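Local coordinates for cephalosporin acylase (Bacillus halodurans, PDB 2NLZ), which probably acts as an acylase of the gamma-glutamyltranspeptidase family of Ntn hydrolases, although its function is not firmly established, at residues Tyr289-Val294 with Phe458-Gln463; Gln300-Lys305 with Glu343-Pro348; Gly441-Gln446 with Arg470-Asn475; Lys477-Glu482 with Arg496-Gln501. The protein carries 1 engineered substitution. All coordinates share one frame; numbering follows the deposited sequence.

Contact 3 is the buried member of the set and lies closest to the chain's centre; contacts 2 and 4 are partly buried, and contact 1 is at the surface, beside other subunits. Helix 294-314 runs past all of them: contact 2 is on it, and contact 1 holds the loop leading into it. Helix 444-457 leads away from contact 3 and ends just ahead of contact 1, while contacts 3 and 4 share the small sheet of strands 471-473, 478-481 and 499-502. The chemistry shifts accordingly. Contact 1 has an alkyl chain over a ring, contact 2 charged groups gripping a loop backbone, contact 3 a glutamine amide doing the same for a strand, and contact 4 backbone pairing.

Contact 1 of 4, residues Tyr289-Val294 with Phe458-Gln463; sequences YHKDTV and FGLNPQ
The aliphatic part of Lys291 lies across one face of the Phe458 ring, the two side chains crossing at about a right angle. Lys291 CB sits 3.6 Å from the ring centroid of Phe458 and only 19° off its normal, a clear CH-pi contact, while Lys291 CA lies over the ring centre. The first torsion of the lysine (173°) turns CG away from the amide nitrogen and sends the chain past the CD2 side of the ring and on toward Leu460, whose CD2 is 4.1 Å from Lys291 CD. A lysine suits the place because its methylenes cover the ring and its ammonium still reaches Asn454, to which NZ is hydrogen-bonded. Putting an alanine at Phe458 would probably leave the lysine methylenes without their flat support and open a gap between the two loops. Around the contact, Tyr12 of the second subunit packs on Lys291 and Leu460, and His290 stacks on His290 of the third. The contact fixes the short link between helices 444-457 and 462-467: Gly459 leaves the first with positive phi, Asn461 N-caps the second, and Phe458, just ahead of Gly459, docks on the loop entering helix 294-314.

Contact 2 of 4, residues Gln300-Lys305 with Glu343-Pro348; sequences QIEAMK and EQALTP
Glu302 reaches out from its helix to the loop at Gln344-Leu346, where its carboxylate comes up against the backbone of Ala345. At Leu346 both peptide groups are engaged. Leu346 N donates to Glu302 OE2 at 2.9 Å, a nearly straight bond (169°) that uses the syn lone pair of the carboxylate. Leu346 O accepts from Lys305 NZ, also at 2.9 Å, in the carbonyl plane and on a lone pair. The leucine side chain turns back over the acid, and its CD1 passes the lysine chain running the other way. Pro348 then closes the loop onto the helix, where Pro348 CB packs 4.0 Å from Lys305 CB. Lys305 bends at chi3 (74°), which brings NZ back to the other carboxylate oxygen, Glu302 OE1, in a salt bridge that also uses a syn lone pair. Each charge thus has its mate as well as a backbone partner, which probably makes their burial tolerable. The arrangement is an i, i+3 salt bridge on helix 294-314 whose two groups bind the N-H and C=O of one loop residue.

Contact 3 of 4, residues Gly441-Gln446 with Arg470-Asn475; sequences GFMQPQ and RWQWTN
Strand 471-473 passes beside the chain entering helix 444-457, with Met443 CA and Gln472 CA 6.3 Å apart. Gln446 points at the strand and binds its backbone at Trp473 with both ends of its amide. Trp473 N donates to Gln446 OE1 at 2.6 Å, in the carbonyl plane and on a lone pair, and Gln446 NE2 returns a bond of 3.0 Å to Trp473 O, close to straight (169°). The second N-H of NE2 goes to Phe442 O, tilted 34° from that carbonyl's plane, so three bonds fix the amide's rotation. Replacing Gln446 with a leucine would probably leave Trp473 N and O without these partners in a buried setting. The Trp471 ring lies obliquely against the same amide, the two planes 50° apart. Met443, its chain bent at chi2, lays SD 3.7 Å from Gln472 CB; its flexible thioether lies across Gln472, and its methyl reaches the aliphatic part of Arg470. Beyond the contact, Arg470 forms a salt bridge with Glu529. Met304 and Phe308 of helix 294-314 also pack on Gln446, while strand 478-481 pairs with strand 471-473.

Contact 4 of 4, residues Lys477-Glu482 with Arg496-Gln501; sequences KQVQVE and RGHKIQ
Val479 and Ile500 are paired neighbours on parallel strands of a beta-alpha-beta unit, in which strand 478-481 is followed by helix 487-495 and then by strand 499-502. Four backbone hydrogen bonds zip the pair in the staggered parallel pattern: Lys499 N to Lys477 O, Val479 N to Lys499 O, Gln501 N to Val479 O and Val481 N to Gln501 O. The last measures 2.8 Å from Val481 N to Gln501 O, and the first, at the start of the ladder, is the least straight (142°). On one face the side chains are apolar. Val479 CB meets Ile500 CD1 at 3.8 Å, the two chains lying side by side, and Val481 CG2 crosses to Ile500 CG2; branched residues suit extended strands and cover the helix side, where Leu493 and Val494 pack on Ile500. The other face carries Gln478, Lys499, Gln480 and Gln501, long polar chains fit for a more open surface. There Gln478 OE1 rests 3.7 Å from Lys499 CB, and the amides of Gln480 and Gln501 run alongside each other with planes 64° apart. Gly497 ends the helix as the C-prime residue of a Schellman motif; a CB at its backbone angles would jam against the preceding carbonyl. Between Lys477 and His498 a water donates to Lys477 O and is hydrogen-bonded to His498 ND1, while His498 NE2 is bonded to His298. Strand 471-473 runs antiparallel on the other side of strand 478-481, helix 294-314 packs on Val479 and His498 through Ile301, and Leu504 of the fourth subunit packs on Ile500.

Contact 1 of 4, residues Tyr289-Val294 with Phe458-Gln463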
# COMPACT_ATOMS: atom_id res chain seq x y z
N TYR D 289 -21.55 -10.88 -5.68
CA TYR D 289 -20.97 -11.54 -4.49
C TYR D 289 -19.77 -10.79 -3.90
O TYR D 289 -19.77 -10.51 -2.70
CB TYR D 289 -20.68 -13.04 -4.72
CG TYR D 289 -21.85 -13.82 -5.30
CD1 TYR D 289 -23.02 -14.02 -4.55
CD2 TYR D 289 -21.79 -14.37 -6.58
CE1 TYR D 289 -24.09 -14.74 -5.08
CE2 TYR D 289 -22.86 -15.08 -7.11
CZ TYR D 289 -24.00 -15.26 -6.36
OH TYR D 289 -25.06 -15.97 -6.89
N HIS D 290 -18.77 -10.46 -4.71
CA HIS D 290 -17.67 -9.59 -4.23
C HIS D 290 -17.39 -8.33 -5.07
O HIS D 290 -17.46 -8.35 -6.30
CB HIS D 290 -16.38 -10.38 -4.00
CG HIS D 290 -15.39 -9.64 -3.15
ND1 HIS D 290 -15.51 -9.53 -1.78
CD2 HIS D 290 -14.27 -8.94 -3.49
CE1 HIS D 290 -14.50 -8.81 -1.31
NE2 HIS D 290 -13.74 -8.45 -2.33
N LYS D 291 -17.05 -7.24 -4.37
CA LYS D 291 -16.86 -5.92 -4.97
C LYS D 291 -15.63 -5.77 -5.86
O LYS D 291 -15.72 -5.27 -6.98
CB LYS D 291 -16.78 -4.86 -3.89
CG LYS D 291 -16.42 -3.48 -4.40
CD LYS D 291 -16.54 -2.46 -3.31
CE LYS D 291 -15.94 -1.10 -3.73
NZ LYS D 291 -16.61 -0.47 -4.91
N ASP D 292 -14.47 -6.17 -5.34
CA ASP D 292 -13.20 -5.92 -6.02
C ASP D 292 -12.78 -7.02 -6.99
O ASP D 292 -11.73 -7.62 -6.84
CB ASP D 292 -12.09 -5.64 -4.99
CG ASP D 292 -12.30 -4.32 -4.25
OD1 ASP D 292 -12.14 -3.23 -4.87
OD2 ASP D 292 -12.61 -4.36 -3.03
N THR D 293 -13.63 -7.28 -7.99
CA THR D 293 -13.30 -8.14 -9.13
C THR D 293 -13.39 -7.31 -10.42
O THR D 293 -14.11 -6.30 -10.48
CB THR D 293 -14.22 -9.39 -9.27
OG1 THR D 293 -15.51 -9.01 -9.77
CG2 THR D 293 -14.38 -10.13 -7.95
N VAL D 294 -12.68 -7.74 -11.45
CA VAL D 294 -12.75 -7.09 -12.75
C VAL D 294 -14.17 -7.23 -13.32
O VAL D 294 -14.68 -6.30 -13.95
CB VAL D 294 -11.67 -7.66 -13.72
CG1 VAL D 294 -11.72 -9.20 -13.78
CG2 VAL D 294 -11.81 -7.04 -15.11
N PHE D 458 -22.47 -5.08 -1.35
CA PHE D 458 -21.19 -5.42 -0.77
C PHE D 458 -21.06 -5.15 0.73
O PHE D 458 -20.01 -5.43 1.33
CB PHE D 458 -20.07 -4.78 -1.59
CG PHE D 458 -20.21 -5.02 -3.07
CD1 PHE D 458 -20.41 -6.30 -3.58
CD2 PHE D 458 -20.13 -3.96 -3.96
CE1 PHE D 458 -20.56 -6.52 -4.94
CE2 PHE D 458 -20.27 -4.18 -5.33
CZ PHE D 458 -20.47 -5.47 -5.81
N GLY D 459 -22.13 -4.63 1.33
CA GLY D 459 -22.26 -4.53 2.79
C GLY D 459 -21.27 -3.64 3.52
O GLY D 459 -20.91 -3.90 4.68
N LEU D 460 -20.82 -2.58 2.83
CA LEU D 460 -19.91 -1.61 3.40
C LEU D 460 -20.66 -0.68 4.32
O LEU D 460 -21.81 -0.33 4.05
CB LEU D 460 -19.23 -0.79 2.29
CG LEU D 460 -17.86 -1.22 1.77
CD1 LEU D 460 -17.50 -2.66 2.16
CD2 LEU D 460 -17.80 -1.01 0.27
N ASN D 461 -20.02 -0.29 5.42
CA ASN D 461 -20.58 0.77 6.26
C ASN D 461 -20.53 2.15 5.55
O ASN D 461 -19.75 2.32 4.61
CB ASN D 461 -19.90 0.78 7.63
CG ASN D 461 -18.51 1.34 7.60
OD1 ASN D 461 -18.27 2.40 7.01
ND2 ASN D 461 -17.58 0.67 8.27
N PRO D 462 -21.38 3.11 5.98
CA PRO D 462 -21.48 4.43 5.33
C PRO D 462 -20.13 5.09 5.02
O PRO D 462 -19.94 5.58 3.90
CB PRO D 462 -22.26 5.27 6.35
CG PRO D 462 -22.33 4.44 7.60
CD PRO D 462 -22.30 3.03 7.13
N GLN D 463 -19.21 5.05 5.99
CA GLN D 463 -17.86 5.61 5.81
C GLN D 463 -16.98 4.83 4.82
O GLN D 463 -16.38 5.42 3.91
CB GLN D 463 -17.14 5.71 7.15
CG GLN D 463 -15.88 6.54 7.06
CD GLN D 463 -16.16 7.92 6.50
OE1 GLN D 463 -16.91 8.71 7.08
NE2 GLN D 463 -15.54 8.23 5.36

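Contact 2 of 4, residues Gln300-Lys305 with Glu343-Pro348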
# COMPACT_ATOMS: atom_id res chain seq x y z
N GLN D 300 -20.66 -2.82 -13.71
CA GLN D 300 -20.95 -1.48 -13.21
C GLN D 300 -20.80 -0.47 -14.33
O GLN D 300 -21.78 0.13 -14.75
CB GLN D 300 -20.00 -1.08 -12.06
CG GLN D 300 -20.30 -1.69 -10.71
CD GLN D 300 -19.40 -1.15 -9.60
OE1 GLN D 300 -18.19 -1.13 -9.74
NE2 GLN D 300 -20.00 -0.72 -8.49
N ILE D 301 -19.57 -0.33 -14.83
CA ILE D 301 -19.19 0.66 -15.86
C ILE D 301 -20.02 0.54 -17.15
O ILE D 301 -20.47 1.55 -17.70
CB ILE D 301 -17.65 0.62 -16.17
CG1 ILE D 301 -16.84 1.05 -14.95
CG2 ILE D 301 -17.27 1.52 -17.33
CD1 ILE D 301 -15.40 0.55 -14.96
N GLU D 302 -20.24 -0.69 -17.62
CA GLU D 302 -21.04 -0.89 -18.83
C GLU D 302 -22.50 -0.47 -18.68
O GLU D 302 -23.02 0.24 -19.54
CB GLU D 302 -20.94 -2.32 -19.31
CG GLU D 302 -19.54 -2.73 -19.74
CD GLU D 302 -19.06 -2.04 -21.01
OE1 GLU D 302 -18.70 -0.84 -20.97
OE2 GLU D 302 -19.01 -2.73 -22.06
N ALA D 303 -23.13 -0.89 -17.58
CA ALA D 303 -24.52 -0.53 -17.26
C ALA D 303 -24.69 0.97 -17.14
O ALA D 303 -25.62 1.56 -17.70
CB ALA D 303 -24.97 -1.22 -15.97
N MET D 304 -23.77 1.59 -16.41
CA MET D 304 -23.78 3.03 -16.25
C MET D 304 -23.74 3.71 -17.61
O MET D 304 -24.53 4.61 -17.87
CB MET D 304 -22.62 3.50 -15.37
CG MET D 304 -22.55 5.01 -15.13
SD MET D 304 -24.15 5.77 -14.73
CE MET D 304 -24.51 5.04 -13.14
N LYS D 305 -22.84 3.24 -18.46
CA LYS D 305 -22.66 3.81 -19.79
C LYS D 305 -23.96 3.83 -20.58
O LYS D 305 -24.34 4.88 -21.08
CB LYS D 305 -21.56 3.08 -20.56
CG LYS D 305 -20.18 3.64 -20.29
CD LYS D 305 -19.10 2.61 -20.53
CE LYS D 305 -18.86 2.36 -22.01
NZ LYS D 305 -17.92 1.22 -22.22
N GLU D 343 -18.40 -8.95 -23.42
CA GLU D 343 -17.15 -9.11 -22.71
C GLU D 343 -16.19 -7.97 -23.04
O GLU D 343 -15.35 -7.60 -22.23
CB GLU D 343 -16.51 -10.46 -23.03
CG GLU D 343 -15.50 -10.92 -21.99
CD GLU D 343 -14.89 -12.27 -22.31
OE1 GLU D 343 -15.41 -12.97 -23.21
OE2 GLU D 343 -13.90 -12.64 -21.64
N GLN D 344 -16.34 -7.41 -24.23
CA GLN D 344 -15.55 -6.26 -24.65
C GLN D 344 -16.27 -4.97 -24.30
O GLN D 344 -17.49 -4.93 -24.25
CB GLN D 344 -15.26 -6.32 -26.15
CG GLN D 344 -14.08 -7.22 -26.53
CD GLN D 344 -12.74 -6.70 -26.02
OE1 GLN D 344 -12.34 -5.57 -26.31
NE2 GLN D 344 -12.04 -7.54 -25.26
N ALA D 345 -15.50 -3.91 -24.07
CA ALA D 345 -16.04 -2.62 -23.68
C ALA D 345 -16.78 -1.96 -24.83
O ALA D 345 -16.18 -1.63 -25.85
CB ALA D 345 -14.94 -1.71 -23.18
N LEU D 346 -18.08 -1.78 -24.66
CA LEU D 346 -18.94 -1.24 -25.72
C LEU D 346 -18.78 0.26 -25.93
O LEU D 346 -18.33 0.98 -25.04
CB LEU D 346 -20.41 -1.59 -25.43
CG LEU D 346 -21.02 -1.20 -24.07
CD1 LEU D 346 -21.70 0.16 -24.10
CD2 LEU D 346 -21.99 -2.26 -23.57
N THR D 347 -19.14 0.73 -27.12
CA THR D 347 -19.29 2.16 -27.38
C THR D 347 -20.77 2.46 -27.13
O THR D 347 -21.63 1.85 -27.75
CB THR D 347 -18.89 2.51 -28.84
OG1 THR D 347 -17.61 1.94 -29.13
CG2 THR D 347 -18.81 4.02 -29.05
N PRO D 348 -21.06 3.39 -26.20
CA PRO D 348 -22.43 3.53 -25.71
C PRO D 348 -23.36 4.37 -26.61
O PRO D 348 -23.00 5.48 -27.00
CB PRO D 348 -22.24 4.20 -24.35
CG PRO D 348 -20.99 4.99 -24.49
CD PRO D 348 -20.15 4.36 -25.57

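Contact 3 of 4, residues Gly441-Gln446 with Arg470-Asn475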
# COMPACT_ATOMS: atom_id res chain seq x y z
N GLY D 441 -21.35 17.03 -10.53
CA GLY D 441 -21.77 17.22 -11.92
C GLY D 441 -22.27 15.94 -12.56
O GLY D 441 -23.27 15.36 -12.12
N PHE D 442 -21.59 15.49 -13.61
CA PHE D 442 -21.96 14.26 -14.32
C PHE D 442 -21.40 12.99 -13.67
O PHE D 442 -21.70 11.87 -14.11
CB PHE D 442 -21.56 14.34 -15.79
CG PHE D 442 -22.39 15.31 -16.59
CD1 PHE D 442 -21.92 16.60 -16.87
CD2 PHE D 442 -23.64 14.94 -17.07
CE1 PHE D 442 -22.68 17.50 -17.62
CE2 PHE D 442 -24.41 15.84 -17.82
CZ PHE D 442 -23.93 17.12 -18.09
N MET D 443 -20.60 13.16 -12.62
CA MET D 443 -20.19 12.05 -11.75
C MET D 443 -21.39 11.53 -10.94
O MET D 443 -21.44 10.34 -10.57
CB MET D 443 -19.07 12.51 -10.81
CG MET D 443 -18.85 11.65 -9.54
SD MET D 443 -17.88 10.18 -9.87
CE MET D 443 -18.09 9.25 -8.35
N GLN D 444 -22.37 12.40 -10.71
CA GLN D 444 -23.42 12.16 -9.71
C GLN D 444 -24.13 10.81 -9.78
O GLN D 444 -24.09 10.05 -8.80
CB GLN D 444 -24.39 13.35 -9.61
CG GLN D 444 -23.71 14.59 -9.01
CD GLN D 444 -24.66 15.55 -8.33
OE1 GLN D 444 -24.55 16.77 -8.49
NE2 GLN D 444 -25.59 15.02 -7.55
N PRO D 445 -24.73 10.47 -10.94
CA PRO D 445 -25.39 9.17 -11.00
C PRO D 445 -24.41 8.00 -10.81
O PRO D 445 -24.77 6.99 -10.19
CB PRO D 445 -25.99 9.15 -12.40
CG PRO D 445 -26.05 10.58 -12.82
CD PRO D 445 -24.86 11.21 -12.21
N GLN D 446 -23.20 8.15 -11.34
CA GLN D 446 -22.15 7.14 -11.22
C GLN D 446 -21.77 6.92 -9.76
O GLN D 446 -21.59 5.78 -9.32
CB GLN D 446 -20.94 7.52 -12.06
CG GLN D 446 -21.34 8.03 -13.45
CD GLN D 446 -20.16 8.14 -14.41
OE1 GLN D 446 -19.37 7.20 -14.58
NE2 GLN D 446 -20.05 9.30 -15.06
N ARG D 470 -12.93 5.14 -6.52
CA ARG D 470 -14.01 5.45 -7.44
C ARG D 470 -13.59 5.48 -8.89
O ARG D 470 -12.47 5.84 -9.22
CB ARG D 470 -14.68 6.77 -7.07
CG ARG D 470 -15.50 6.70 -5.78
CD ARG D 470 -15.92 8.08 -5.33
NE ARG D 470 -16.34 8.10 -3.93
CZ ARG D 470 -16.41 9.20 -3.18
NH1 ARG D 470 -16.08 10.38 -3.69
NH2 ARG D 470 -16.81 9.12 -1.91
N TRP D 471 -14.52 5.08 -9.75
CA TRP D 471 -14.35 5.22 -11.18
C TRP D 471 -15.40 6.20 -11.69
O TRP D 471 -16.43 6.41 -11.04
CB TRP D 471 -14.52 3.87 -11.87
CG TRP D 471 -15.81 3.22 -11.51
CD1 TRP D 471 -16.02 2.29 -10.52
CD2 TRP D 471 -17.09 3.44 -12.13
NE1 TRP D 471 -17.35 1.94 -10.49
CE2 TRP D 471 -18.02 2.63 -11.47
CE3 TRP D 471 -17.52 4.26 -13.18
CZ2 TRP D 471 -19.36 2.61 -11.82
CZ3 TRP D 471 -18.87 4.24 -13.53
CH2 TRP D 471 -19.77 3.42 -12.85
N GLN D 472 -15.13 6.80 -12.85
CA GLN D 472 -16.16 7.55 -13.58
C GLN D 472 -15.96 7.56 -15.08
O GLN D 472 -14.86 7.82 -15.57
CB GLN D 472 -16.34 8.96 -13.03
CG GLN D 472 -15.26 9.96 -13.34
CD GLN D 472 -15.71 11.37 -13.03
OE1 GLN D 472 -16.80 11.79 -13.43
NE2 GLN D 472 -14.89 12.11 -12.30
N TRP D 473 -17.03 7.27 -15.81
CA TRP D 473 -17.04 7.30 -17.27
C TRP D 473 -17.22 8.73 -17.80
O TRP D 473 -18.03 9.48 -17.27
CB TRP D 473 -18.16 6.40 -17.80
CG TRP D 473 -18.51 6.63 -19.21
CD1 TRP D 473 -17.89 6.12 -20.31
CD2 TRP D 473 -19.58 7.45 -19.70
NE1 TRP D 473 -18.51 6.56 -21.45
CE2 TRP D 473 -19.54 7.39 -21.10
CE3 TRP D 473 -20.55 8.23 -19.08
CZ2 TRP D 473 -20.45 8.08 -21.90
CZ3 TRP D 473 -21.45 8.92 -19.87
CH2 TRP D 473 -21.40 8.84 -21.27
N THR D 474 -16.47 9.09 -18.84
CA THR D 474 -16.60 10.42 -19.46
C THR D 474 -17.11 10.41 -20.91
O THR D 474 -18.22 10.87 -21.17
CB THR D 474 -15.28 11.23 -19.41
OG1 THR D 474 -14.24 10.51 -20.11
CG2 THR D 474 -14.85 11.51 -17.98
N ASN D 475 -16.31 9.88 -21.84
CA ASN D 475 -16.56 10.05 -23.28
C ASN D 475 -17.22 8.88 -23.95
O ASN D 475 -18.42 8.88 -24.18
CB ASN D 475 -15.26 10.37 -24.02
CG ASN D 475 -14.88 11.83 -23.93
OD1 ASN D 475 -15.70 12.68 -23.59
ND2 ASN D 475 -13.62 12.13 -24.23

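Contact 4 of 4, residues Lys477-Glu482 with Arg496-Gln501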
# COMPACT_ATOMS: atom_id res chain seq x y z
N LYS D 477 -15.27 5.12 -24.56
CA LYS D 477 -14.68 4.03 -23.83
C LYS D 477 -13.83 4.57 -22.68
O LYS D 477 -13.25 3.82 -21.90
CB LYS D 477 -13.86 3.14 -24.78
CG LYS D 477 -14.66 2.55 -25.94
CD LYS D 477 -13.88 1.45 -26.65
CE LYS D 477 -14.67 0.81 -27.77
NZ LYS D 477 -14.02 -0.44 -28.23
N GLN D 478 -13.81 5.90 -22.56
CA GLN D 478 -13.02 6.62 -21.56
C GLN D 478 -13.58 6.53 -20.14
O GLN D 478 -14.70 6.96 -19.88
CB GLN D 478 -12.91 8.09 -21.96
CG GLN D 478 -11.81 8.40 -22.96
CD GLN D 478 -10.44 8.57 -22.30
OE1 GLN D 478 -9.43 8.15 -22.86
NE2 GLN D 478 -10.42 9.18 -21.12
N VAL D 479 -12.79 5.97 -19.23
CA VAL D 479 -13.16 5.87 -17.82
C VAL D 479 -12.00 6.33 -16.96
O VAL D 479 -10.91 5.75 -17.03
CB VAL D 479 -13.51 4.43 -17.39
CG1 VAL D 479 -13.82 4.37 -15.93
CG2 VAL D 479 -14.66 3.89 -18.19
N GLN D 480 -12.22 7.37 -16.16
CA GLN D 480 -11.24 7.84 -15.19
C GLN D 480 -11.34 7.04 -13.89
O GLN D 480 -12.46 6.77 -13.43
CB GLN D 480 -11.48 9.30 -14.88
CG GLN D 480 -11.52 10.18 -16.12
CD GLN D 480 -11.60 11.66 -15.80
OE1 GLN D 480 -10.99 12.48 -16.49
NE2 GLN D 480 -12.35 12.01 -14.77
N VAL D 481 -10.20 6.67 -13.31
CA VAL D 481 -10.17 6.03 -11.97
C VAL D 481 -9.25 6.75 -10.99
O VAL D 481 -8.39 7.55 -11.39
CB VAL D 481 -9.82 4.52 -12.02
CG1 VAL D 481 -10.80 3.75 -12.91
CG2 VAL D 481 -8.35 4.29 -12.47
N GLU D 482 -9.43 6.47 -9.70
CA GLU D 482 -8.65 7.09 -8.64
C GLU D 482 -7.28 6.45 -8.45
O GLU D 482 -7.11 5.26 -8.75
CB GLU D 482 -9.42 7.03 -7.32
CG GLU D 482 -10.48 8.11 -7.19
CD GLU D 482 -11.06 8.21 -5.79
OE1 GLU D 482 -10.66 9.15 -5.06
OE2 GLU D 482 -11.90 7.35 -5.44
N ARG D 496 -9.81 -5.54 -21.62
CA ARG D 496 -11.21 -5.70 -22.04
C ARG D 496 -11.72 -4.49 -22.83
O ARG D 496 -12.91 -4.39 -23.13
CB ARG D 496 -12.11 -6.00 -20.85
CG ARG D 496 -11.93 -7.40 -20.30
CD ARG D 496 -12.64 -7.54 -18.97
NE ARG D 496 -14.05 -7.90 -19.12
CZ ARG D 496 -14.60 -8.99 -18.60
NH1 ARG D 496 -13.86 -9.85 -17.90
NH2 ARG D 496 -15.90 -9.23 -18.78
N GLY D 497 -10.81 -3.58 -23.17
CA GLY D 497 -11.15 -2.53 -24.13
C GLY D 497 -11.35 -1.13 -23.58
O GLY D 497 -11.37 -0.16 -24.34
N HIS D 498 -11.48 -1.02 -22.26
CA HIS D 498 -11.70 0.27 -21.61
C HIS D 498 -10.49 1.17 -21.71
O HIS D 498 -9.36 0.74 -21.44
CB HIS D 498 -12.05 0.08 -20.13
CG HIS D 498 -13.36 -0.60 -19.89
ND1 HIS D 498 -14.56 0.07 -19.91
CD2 HIS D 498 -13.66 -1.89 -19.61
CE1 HIS D 498 -15.54 -0.77 -19.66
NE2 HIS D 498 -15.02 -1.97 -19.47
N LYS D 499 -10.71 2.42 -22.12
CA LYS D 499 -9.65 3.42 -22.11
C LYS D 499 -9.54 4.02 -20.72
O LYS D 499 -10.09 5.08 -20.45
CB LYS D 499 -9.91 4.52 -23.15
CG LYS D 499 -9.94 4.07 -24.62
CD LYS D 499 -8.54 3.89 -25.22
CE LYS D 499 -8.58 3.22 -26.59
NZ LYS D 499 -8.86 1.75 -26.53
N ILE D 500 -8.85 3.31 -19.83
CA ILE D 500 -8.73 3.70 -18.42
C ILE D 500 -7.61 4.72 -18.23
O ILE D 500 -6.51 4.57 -18.77
CB ILE D 500 -8.45 2.47 -17.51
CG1 ILE D 500 -9.58 1.45 -17.61
CG2 ILE D 500 -8.24 2.90 -16.06
CD1 ILE D 500 -10.83 1.82 -16.85
N GLN D 501 -7.94 5.78 -17.49
CA GLN D 501 -6.97 6.78 -17.08
C GLN D 501 -7.01 7.05 -15.57
O GLN D 501 -8.05 7.42 -15.00
CB GLN D 501 -7.21 8.09 -17.82
CG GLN D 501 -6.16 9.14 -17.51
CD GLN D 501 -6.57 10.54 -17.94
OE1 GLN D 501 -5.73 11.43 -18.05
NE2 GLN D 501 -7.87 10.74 -18.18
O HOH W 1 -15.57 2.09 -21.16